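PDB 1T3Q: quinoline 2-oxidoreductase medium subunit from Pseudomonas putida, which binds FAD as the flavin-carrying subunit of a molybdenum hydroxylase that oxidises quinoline at its 2-position, where the flavin probably receives the electrons. Local coordinates for residues C[59-73]-C[164-176]. Numbering follows the deposited sequence.
Sequences LFEISQSAGILSVGA and EVLVRVEIPIPAL. With FAD (flavin-adenine dinucleotide), chain R.
S70 reaches R168 across the two strands: its OG lies 3.3 Å from R168 CD and approaches the guanidinium obliquely, while the carboxylate of E170 sits at that group's edge, in its plane. The salt bridge from R168 NE to E170 OE1 is 2.9 Å long and nearly straight (175°), meeting the oxygen on its anti side and 24° out of the carboxylate plane. With CG between the backbone N and the carbonyl carbon (chi1 62°) and the chain extended to NE, R168 runs toward E170. Y136 of strand 134-139 adds a cation-pi contact to the arginine.

Beneath these side chains, strands 68-72 and 165-172 pair antiparallel within the sheet of the FAD-binding domain. L69 and V71 exchange paired backbone bonds with I171 and V169, and their side chains share the other face with V169 and I171, where helix 111-117 packs on both valines. I173 N extends the ladder to G67 O (2.7 Å). At the far end A73 N reaches V167 O from above the carbonyl plane, and L59 CD2 meets V167 CG1 at 3.6 Å, the side chains crossing at about a right angle.

Next to this end, L166 N donates to FAD N1A (2.9 Å) and L166 O accepts from N6A (3.0 Å). The strand backbone thus reads the adenine edge, with A73 CB alongside, whereas on the S70 face the charge of R168 is probably balanced in part by E170 of the same strand.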
ATOM      1  N   LEU C  59     -20.473 -31.154  35.287  1.00 25.37           N
ATOM      2  CA  LEU C  59     -20.666 -29.782  35.750  1.00 24.20           C
ATOM      3  C   LEU C  59     -21.701 -29.021  34.925  1.00 23.54           C
ATOM      4  O   LEU C  59     -22.064 -27.891  35.260  1.00 23.61           O
ATOM      5  CB  LEU C  59     -19.336 -29.023  35.728  1.00 24.29           C
ATOM      6  CG  LEU C  59     -18.175 -29.629  36.523  1.00 24.90           C
ATOM      7  CD1 LEU C  59     -17.013 -28.644  36.548  1.00 23.86           C
ATOM      8  CD2 LEU C  59     -18.621 -29.941  37.946  1.00 26.22           C
ATOM      9  N   PHE C  60     -22.181 -29.647  33.856  1.00 23.66           N
ATOM     10  CA  PHE C  60     -23.172 -29.026  32.980  1.00 23.94           C
ATOM     11  C   PHE C  60     -24.584 -29.543  33.225  1.00 25.51           C
ATOM     12  O   PHE C  60     -25.537 -29.069  32.607  1.00 25.31           O
ATOM     13  CB  PHE C  60     -22.811 -29.275  31.507  1.00 22.96           C
ATOM     14  CG  PHE C  60     -21.587 -28.535  31.045  1.00 22.82           C
ATOM     15  CD1 PHE C  60     -20.316 -28.945  31.434  1.00 22.39           C
ATOM     16  CD2 PHE C  60     -21.711 -27.395  30.252  1.00 22.30           C
ATOM     17  CE1 PHE C  60     -19.183 -28.231  31.049  1.00 22.94           C
ATOM     18  CE2 PHE C  60     -20.587 -26.673  29.862  1.00 21.60           C
ATOM     19  CZ  PHE C  60     -19.320 -27.093  30.261  1.00 23.38           C
ATOM     20  N   GLU C  61     -24.716 -30.507  34.130  1.00 26.57           N
ATOM     21  CA  GLU C  61     -26.009 -31.117  34.416  1.00 27.35           C
ATOM     22  C   GLU C  61     -26.997 -30.289  35.236  1.00 27.83           C
ATOM     23  O   GLU C  61     -26.625 -29.575  36.168  1.00 27.02           O
ATOM     24  CB  GLU C  61     -25.808 -32.460  35.127  1.00 28.12           C
ATOM     25  CG  GLU C  61     -24.839 -33.411  34.444  1.00 30.71           C
ATOM     26  CD  GLU C  61     -24.723 -34.738  35.174  1.00 32.09           C
ATOM     27  N   ILE C  62     -28.268 -30.400  34.863  1.00 28.36           N
ATOM     28  CA  ILE C  62     -29.360 -29.741  35.562  1.00 29.00           C
ATOM     29  C   ILE C  62     -30.339 -30.871  35.845  1.00 30.91           C
ATOM     30  O   ILE C  62     -30.675 -31.639  34.945  1.00 30.56           O
ATOM     31  CB  ILE C  62     -30.080 -28.690  34.690  1.00 29.14           C
ATOM     32  CG1 ILE C  62     -29.153 -27.511  34.395  1.00 28.30           C
ATOM     33  CG2 ILE C  62     -31.338 -28.203  35.406  1.00 26.66           C
ATOM     34  CD1 ILE C  62     -29.813 -26.414  33.569  1.00 27.52           C
ATOM     35  N   SER C  63     -30.783 -30.987  37.092  1.00 31.64           N
ATOM     36  CA  SER C  63     -31.724 -32.036  37.455  1.00 33.27           C
ATOM     37  C   SER C  63     -32.522 -31.657  38.693  1.00 35.40           C
ATOM     38  O   SER C  63     -32.202 -30.684  39.383  1.00 34.07           O
ATOM     39  CB  SER C  63     -30.980 -33.351  37.705  1.00 31.99           C
ATOM     40  OG  SER C  63     -30.096 -33.238  38.805  1.00 32.31           O
ATOM     41  N   GLN C  64     -33.572 -32.427  38.962  1.00 37.21           N
ATOM     42  CA  GLN C  64     -34.418 -32.189  40.122  1.00 39.61           C
ATOM     43  C   GLN C  64     -34.647 -33.514  40.844  1.00 39.96           C
ATOM     44  O   GLN C  64     -34.713 -34.570  40.213  1.00 38.62           O
ATOM     45  CB  GLN C  64     -35.759 -31.594  39.691  1.00 42.02           C
ATOM     46  CG  GLN C  64     -36.929 -32.557  39.804  1.00 47.10           C
ATOM     47  CD  GLN C  64     -38.238 -31.928  39.398  1.00 49.16           C
ATOM     48  OE1 GLN C  64     -38.435 -31.579  38.237  1.00 51.20           O
ATOM     49  NE2 GLN C  64     -39.145 -31.773  40.358  1.00 51.43           N
ATOM     50  N   SER C  65     -34.768 -33.456  42.164  1.00 40.78           N
ATOM     51  CA  SER C  65     -34.989 -34.661  42.951  1.00 41.55           C
ATOM     52  C   SER C  65     -35.398 -34.339  44.379  1.00 41.16           C
ATOM     53  O   SER C  65     -34.689 -33.635  45.096  1.00 40.96           O
ATOM     54  CB  SER C  65     -33.721 -35.519  42.970  1.00 42.69           C
ATOM     55  OG  SER C  65     -33.904 -36.683  43.757  1.00 45.32           O
ATOM     56  N   ALA C  66     -36.553 -34.863  44.779  1.00 41.22           N
ATOM     57  CA  ALA C  66     -37.074 -34.664  46.124  1.00 40.82           C
ATOM     58  C   ALA C  66     -37.067 -33.207  46.572  1.00 39.63           C
ATOM     59  O   ALA C  66     -36.351 -32.852  47.506  1.00 39.39           O
ATOM     60  CB  ALA C  66     -36.269 -35.506  47.114  1.00 41.10           C
ATOM     61  N   GLY C  67     -37.857 -32.370  45.911  1.00 39.13           N
ATOM     62  CA  GLY C  67     -37.933 -30.970  46.290  1.00 38.34           C
ATOM     63  C   GLY C  67     -36.698 -30.093  46.129  1.00 38.19           C
ATOM     64  O   GLY C  67     -36.653 -28.977  46.661  1.00 37.60           O
ATOM     65  N   ILE C  68     -35.695 -30.565  45.399  1.00 37.34           N
ATOM     66  CA  ILE C  68     -34.503 -29.740  45.211  1.00 36.59           C
ATOM     67  C   ILE C  68     -33.944 -29.732  43.788  1.00 34.34           C
ATOM     68  O   ILE C  68     -33.810 -30.773  43.142  1.00 33.14           O
ATOM     69  CB  ILE C  68     -33.391 -30.132  46.214  1.00 37.67           C
ATOM     70  CG1 ILE C  68     -32.045 -30.287  45.513  1.00 38.49           C
ATOM     71  CG2 ILE C  68     -33.773 -31.394  46.940  1.00 39.72           C
ATOM     72  CD1 ILE C  68     -30.929 -30.633  46.473  1.00 41.47           C
ATOM     73  N   LEU C  69     -33.621 -28.534  43.315  1.00 32.44           N
ATOM     74  CA  LEU C  69     -33.089 -28.326  41.976  1.00 31.13           C
ATOM     75  C   LEU C  69     -31.570 -28.339  42.045  1.00 29.38           C
ATOM     76  O   LEU C  69     -30.980 -27.600  42.831  1.00 29.52           O
ATOM     77  CB  LEU C  69     -33.573 -26.974  41.450  1.00 30.72           C
ATOM     78  CG  LEU C  69     -33.555 -26.649  39.957  1.00 32.40           C
ATOM     79  CD1 LEU C  69     -33.192 -25.182  39.822  1.00 29.14           C
ATOM     80  CD2 LEU C  69     -32.569 -27.517  39.195  1.00 33.20           C
ATOM     81  N   SER C  70     -30.946 -29.196  41.243  1.00 27.11           N
ATOM     82  CA  SER C  70     -29.493 -29.289  41.206  1.00 27.19           C
ATOM     83  C   SER C  70     -28.981 -28.637  39.918  1.00 26.31           C
ATOM     84  O   SER C  70     -29.340 -29.052  38.813  1.00 24.50           O
ATOM     85  CB  SER C  70     -29.050 -30.756  41.266  1.00 30.26           C
ATOM     86  OG  SER C  70     -27.633 -30.860  41.251  1.00 33.95           O
ATOM     87  N   VAL C  71     -28.155 -27.604  40.066  1.00 24.78           N
ATOM     88  CA  VAL C  71     -27.592 -26.898  38.915  1.00 23.15           C
ATOM     89  C   VAL C  71     -26.070 -26.988  38.949  1.00 21.72           C
ATOM     90  O   VAL C  71     -25.443 -26.578  39.924  1.00 22.63           O
ATOM     91  CB  VAL C  71     -28.003 -25.408  38.913  1.00 22.90           C
ATOM     92  CG1 VAL C  71     -27.442 -24.710  37.674  1.00 22.31           C
ATOM     93  CG2 VAL C  71     -29.514 -25.286  38.951  1.00 22.88           C
ATOM     94  N   GLY C  72     -25.489 -27.535  37.885  1.00 21.11           N
ATOM     95  CA  GLY C  72     -24.046 -27.681  37.810  1.00 21.35           C
ATOM     96  C   GLY C  72     -23.342 -26.341  37.704  1.00 22.25           C
ATOM     97  O   GLY C  72     -23.901 -25.382  37.177  1.00 22.05           O
ATOM     98  N   ALA C  73     -22.110 -26.282  38.201  1.00 21.52           N
ATOM     99  CA  ALA C  73     -21.324 -25.053  38.182  1.00 21.51           C
ATOM    100  C   ALA C  73     -21.095 -24.463  36.790  1.00 21.54           C
ATOM    101  O   ALA C  73     -20.970 -23.244  36.646  1.00 21.91           O
ATOM    102  CB  ALA C  73     -19.980 -25.295  38.864  1.00 21.97           C
ATOM    103  N   GLU C 164      -9.793 -26.005  45.463  1.00 27.38           N
ATOM    104  CA  GLU C 164     -11.160 -26.520  45.453  1.00 26.18           C
ATOM    105  C   GLU C 164     -11.955 -26.120  44.219  1.00 25.88           C
ATOM    106  O   GLU C 164     -11.691 -25.088  43.600  1.00 25.36           O
ATOM    107  CB  GLU C 164     -11.914 -26.066  46.698  1.00 27.84           C
ATOM    108  CG  GLU C 164     -11.366 -26.634  47.989  1.00 29.31           C
ATOM    109  CD  GLU C 164     -12.300 -26.392  49.147  1.00 31.90           C
ATOM    110  OE1 GLU C 164     -12.657 -25.217  49.381  1.00 31.88           O
ATOM    111  OE2 GLU C 164     -12.683 -27.374  49.818  1.00 33.53           O
ATOM    112  N   VAL C 165     -12.939 -26.946  43.875  1.00 23.80           N
ATOM    113  CA  VAL C 165     -13.784 -26.698  42.715  1.00 22.88           C
ATOM    114  C   VAL C 165     -15.261 -26.772  43.093  1.00 23.14           C
ATOM    115  O   VAL C 165     -15.717 -27.775  43.631  1.00 21.98           O
ATOM    116  CB  VAL C 165     -13.514 -27.741  41.592  1.00 22.87           C
ATOM    117  CG1 VAL C 165     -14.390 -27.448  40.383  1.00 22.59           C
ATOM    118  CG2 VAL C 165     -12.044 -27.730  41.199  1.00 24.30           C
ATOM    119  N   LEU C 166     -15.996 -25.695  42.833  1.00 21.38           N
ATOM    120  CA  LEU C 166     -17.424 -25.660  43.108  1.00 21.52           C
ATOM    121  C   LEU C 166     -17.991 -26.592  42.042  1.00 21.51           C
ATOM    122  O   LEU C 166     -17.770 -26.381  40.851  1.00 21.20           O
ATOM    123  CB  LEU C 166     -17.973 -24.243  42.904  1.00 21.41           C
ATOM    124  CG  LEU C 166     -19.185 -23.805  43.729  1.00 24.79           C
ATOM    125  CD1 LEU C 166     -19.749 -22.520  43.140  1.00 21.27           C
ATOM    126  CD2 LEU C 166     -20.243 -24.886  43.749  1.00 24.82           C
ATOM    127  N   VAL C 167     -18.714 -27.624  42.456  1.00 21.51           N
ATOM    128  CA  VAL C 167     -19.255 -28.579  41.500  1.00 21.52           C
ATOM    129  C   VAL C 167     -20.697 -28.321  41.099  1.00 22.12           C
ATOM    130  O   VAL C 167     -21.048 -28.396  39.923  1.00 20.65           O
ATOM    131  CB  VAL C 167     -19.142 -30.011  42.050  1.00 23.11           C
ATOM    132  CG1 VAL C 167     -19.845 -30.990  41.118  1.00 25.65           C
ATOM    133  CG2 VAL C 167     -17.676 -30.375  42.201  1.00 25.57           C
ATOM    134  N   ARG C 168     -21.539 -28.037  42.078  1.00 22.88           N
ATOM    135  CA  ARG C 168     -22.939 -27.781  41.789  1.00 25.54           C
ATOM    136  C   ARG C 168     -23.587 -27.034  42.934  1.00 24.43           C
ATOM    137  O   ARG C 168     -23.022 -26.916  44.019  1.00 24.79           O
ATOM    138  CB  ARG C 168     -23.693 -29.095  41.552  1.00 27.71           C
ATOM    139  CG  ARG C 168     -23.711 -30.022  42.757  1.00 28.16           C
ATOM    140  CD  ARG C 168     -24.677 -31.186  42.567  1.00 30.90           C
ATOM    141  NE  ARG C 168     -24.741 -32.011  43.771  1.00 30.30           N
ATOM    142  CZ  ARG C 168     -23.759 -32.809  44.179  1.00 29.53           C
ATOM    143  NH1 ARG C 168     -23.898 -33.515  45.290  1.00 31.13           N
ATOM    144  NH2 ARG C 168     -22.645 -32.915  43.468  1.00 28.67           N
ATOM    145  N   VAL C 169     -24.774 -26.515  42.663  1.00 23.14           N
ATOM    146  CA  VAL C 169     -25.537 -25.787  43.648  1.00 24.51           C
ATOM    147  C   VAL C 169     -26.884 -26.474  43.726  1.00 24.26           C
ATOM    148  O   VAL C 169     -27.489 -26.789  42.701  1.00 24.32           O
ATOM    149  CB  VAL C 169     -25.756 -24.323  43.229  1.00 24.01           C
ATOM    150  CG1 VAL C 169     -26.596 -23.611  44.276  1.00 23.90           C
ATOM    151  CG2 VAL C 169     -24.417 -23.628  43.047  1.00 24.19           C
ATOM    152  N   GLU C 170     -27.340 -26.731  44.942  1.00 24.59           N
ATOM    153  CA  GLU C 170     -28.628 -27.369  45.124  1.00 25.43           C
ATOM    154  C   GLU C 170     -29.558 -26.352  45.760  1.00 23.97           C
ATOM    155  O   GLU C 170     -29.301 -25.851  46.852  1.00 23.56           O
ATOM    156  CB  GLU C 170     -28.480 -28.632  45.981  1.00 25.07           C
ATOM    157  CG  GLU C 170     -27.742 -29.752  45.237  1.00 25.85           C
ATOM    158  CD  GLU C 170     -27.736 -31.088  45.968  1.00 28.71           C
ATOM    159  OE1 GLU C 170     -27.119 -32.037  45.442  1.00 29.53           O
ATOM    160  OE2 GLU C 170     -28.340 -31.194  47.057  1.00 30.14           O
ATOM    161  N   ILE C 171     -30.627 -26.027  45.042  1.00 25.56           N
ATOM    162  CA  ILE C 171     -31.601 -25.049  45.502  1.00 25.51           C
ATOM    163  C   ILE C 171     -32.902 -25.710  45.921  1.00 26.34           C
ATOM    164  O   ILE C 171     -33.546 -26.388  45.121  1.00 25.18           O
ATOM    165  CB  ILE C 171     -31.940 -24.034  44.392  1.00 25.63           C
ATOM    166  CG1 ILE C 171     -30.656 -23.458  43.797  1.00 26.21           C
ATOM    167  CG2 ILE C 171     -32.807 -22.916  44.957  1.00 24.14           C
ATOM    168  CD1 ILE C 171     -30.895 -22.541  42.617  1.00 26.04           C
ATOM    169  N   PRO C 172     -33.306 -25.525  47.187  1.00 27.23           N
ATOM    170  CA  PRO C 172     -34.556 -26.126  47.656  1.00 28.04           C
ATOM    171  C   PRO C 172     -35.712 -25.457  46.925  1.00 28.60           C
ATOM    172  O   PRO C 172     -35.759 -24.230  46.834  1.00 28.56           O
ATOM    173  CB  PRO C 172     -34.568 -25.786  49.145  1.00 28.71           C
ATOM    174  CG  PRO C 172     -33.119 -25.650  49.485  1.00 29.59           C
ATOM    175  CD  PRO C 172     -32.581 -24.892  48.300  1.00 28.00           C
ATOM    176  N   ILE C 173     -36.632 -26.248  46.385  1.00 29.63           N
ATOM    177  CA  ILE C 173     -37.776 -25.671  45.693  1.00 31.02           C
ATOM    178  C   ILE C 173     -38.519 -24.824  46.726  1.00 32.23           C
ATOM    179  O   ILE C 173     -39.052 -25.343  47.707  1.00 31.79           O
ATOM    180  CB  ILE C 173     -38.695 -26.772  45.126  1.00 32.32           C
ATOM    181  CG1 ILE C 173     -37.931 -27.567  44.060  1.00 32.91           C
ATOM    182  CG2 ILE C 173     -39.952 -26.150  44.532  1.00 30.80           C
ATOM    183  CD1 ILE C 173     -38.711 -28.713  43.455  1.00 34.47           C
ATOM    184  N   PRO C 174     -38.550 -23.500  46.523  1.00 32.95           N
ATOM    185  CA  PRO C 174     -39.225 -22.592  47.455  1.00 33.35           C
ATOM    186  C   PRO C 174     -40.725 -22.787  47.663  1.00 33.42           C
ATOM    187  O   PRO C 174     -41.464 -23.115  46.736  1.00 34.28           O
ATOM    188  CB  PRO C 174     -38.892 -21.211  46.890  1.00 34.60           C
ATOM    189  CG  PRO C 174     -38.783 -21.472  45.419  1.00 35.31           C
ATOM    190  CD  PRO C 174     -37.999 -22.758  45.373  1.00 33.26           C
ATOM    191  N   ALA C 175     -41.156 -22.586  48.903  1.00 32.40           N
ATOM    192  CA  ALA C 175     -42.564 -22.692  49.261  1.00 31.71           C
ATOM    193  C   ALA C 175     -43.115 -21.271  49.176  1.00 31.11           C
ATOM    194  O   ALA C 175     -44.275 -21.051  48.816  1.00 31.73           O
ATOM    195  CB  ALA C 175     -42.703 -23.236  50.676  1.00 31.94           C
ATOM    196  N   LEU C 176     -42.261 -20.305  49.503  1.00 30.06           N
ATOM    197  CA  LEU C 176     -42.628 -18.896  49.457  1.00 28.97           C
ATOM    198  C   LEU C 176     -42.723 -18.448  48.009  1.00 29.29           C
ATOM    199  O   LEU C 176     -42.084 -19.029  47.129  1.00 29.86           O
ATOM    200  CB  LEU C 176     -41.559 -18.047  50.150  1.00 28.61           C
ATOM    201  CG  LEU C 176     -41.277 -18.259  51.635  1.00 28.35           C
ATOM    202  CD1 LEU C 176     -39.956 -17.594  52.001  1.00 28.65           C
ATOM    203  CD2 LEU C 176     -42.426 -17.691  52.460  1.00 27.13           C
TER
HETATM  204  PA  FAD R4931     -14.947 -16.903  35.098  1.00 19.71           P
HETATM  205  O1A FAD R4931     -14.768 -15.465  34.761  1.00 10.91           O
HETATM  206  O2A FAD R4931     -14.292 -17.827  34.384  1.00 11.56           O
HETATM  207  O5B FAD R4931     -14.278 -16.874  36.461  1.00 17.91           O
HETATM  208  C5B FAD R4931     -14.888 -16.397  37.704  1.00 17.76           C
HETATM  209  C4B FAD R4931     -13.897 -16.683  38.911  1.00 20.35           C
HETATM  210  O4B FAD R4931     -14.384 -17.929  39.550  1.00 18.85           O
HETATM  211  C3B FAD R4931     -12.376 -16.944  38.638  1.00 21.36           C
HETATM  212  O3B FAD R4931     -11.576 -16.500  39.693  1.00 22.75           O
HETATM  213  C2B FAD R4931     -12.348 -18.488  38.425  1.00 21.11           C
HETATM  214  O2B FAD R4931     -11.097 -19.049  38.736  1.00 19.13           O
HETATM  215  C1B FAD R4931     -13.343 -18.959  39.444  1.00 19.77           C
HETATM  216  N9A FAD R4931     -14.105 -20.149  39.066  1.00 17.70           N
HETATM  217  C8A FAD R4931     -14.938 -20.297  37.976  1.00 19.85           C
HETATM  218  N7A FAD R4931     -15.663 -21.413  38.020  1.00 16.63           N
HETATM  219  C5A FAD R4931     -15.274 -22.036  39.183  1.00 18.37           C
HETATM  220  C6A FAD R4931     -15.711 -23.307  39.842  1.00 18.29           C
HETATM  221  N6A FAD R4931     -16.595 -24.133  39.339  1.00 14.40           N
HETATM  222  N1A FAD R4931     -15.079 -23.590  41.046  1.00 17.44           N
HETATM  223  C2A FAD R4931     -14.138 -22.754  41.608  1.00 20.01           C
HETATM  224  N3A FAD R4931     -13.674 -21.584  41.079  1.00 16.92           N
HETATM  225  C4A FAD R4931     -14.229 -21.291  39.837  1.00 18.05           C
HETATM  226  N1  FAD R4931     -22.584 -10.456  36.766  1.00 21.55           N
HETATM  227  C2  FAD R4931     -23.677 -10.204  37.492  1.00 23.82           C
HETATM  228  O2  FAD R4931     -23.894 -10.764  38.538  1.00 24.08           O
HETATM  229  N3  FAD R4931     -24.554  -9.114  37.169  1.00 20.66           N
HETATM  230  C4  FAD R4931     -24.266  -8.217  36.144  1.00 21.85           C
HETATM  231  O4  FAD R4931     -25.021  -7.293  35.942  1.00 22.73           O
HETATM  232  C4X FAD R4931     -23.027  -8.432  35.390  1.00 21.07           C
HETATM  233  N5  FAD R4931     -22.677  -7.585  34.368  1.00 19.84           N
HETATM  234  C5X FAD R4931     -21.556  -7.890  33.619  1.00 19.80           C
HETATM  235  C6  FAD R4931     -21.203  -6.992  32.559  1.00 19.80           C
HETATM  236  C7  FAD R4931     -20.091  -7.223  31.749  1.00 18.76           C
HETATM  237  C7M FAD R4931     -19.745  -6.224  30.666  1.00 19.91           C
HETATM  238  C8  FAD R4931     -19.262  -8.434  31.961  1.00 18.80           C
HETATM  239  C8M FAD R4931     -18.049  -8.749  31.119  1.00 17.89           C
HETATM  240  C9  FAD R4931     -19.612  -9.346  32.992  1.00 17.91           C
HETATM  241  C9A FAD R4931     -20.740  -9.081  33.832  1.00 19.03           C
HETATM  242  N10 FAD R4931     -21.159  -9.951  34.934  1.00 18.70           N
HETATM  243  C10 FAD R4931     -22.228  -9.640  35.717  1.00 21.51           C
HETATM  244  C1' FAD R4931     -20.273 -11.090  35.300  1.00 18.72           C
HETATM  245  C2' FAD R4931     -20.806 -12.464  34.800  1.00 18.90           C
HETATM  246  O2' FAD R4931     -21.925 -12.859  35.600  1.00 21.15           O
HETATM  247  C3' FAD R4931     -19.633 -13.439  34.930  1.00 19.23           C
HETATM  248  O3' FAD R4931     -19.848 -14.451  33.937  1.00 20.96           O
HETATM  249  C4' FAD R4931     -19.532 -14.105  36.328  1.00 19.76           C
HETATM  250  O4' FAD R4931     -19.367 -13.127  37.359  1.00 19.98           O
HETATM  251  C5' FAD R4931     -18.325 -15.000  36.294  1.00 17.81           C
HETATM  252  O5' FAD R4931     -18.715 -16.380  35.698  1.00 18.36           O
HETATM  253  P   FAD R4931     -17.817 -17.006  34.665  1.00 19.94           P
HETATM  254  O1P FAD R4931     -18.459 -18.362  34.349  1.00 19.02           O
HETATM  255  O2P FAD R4931     -17.543 -16.171  33.590  1.00 19.37           O
HETATM  256  O3P FAD R4931     -16.525 -17.279  35.316  1.00 17.50           O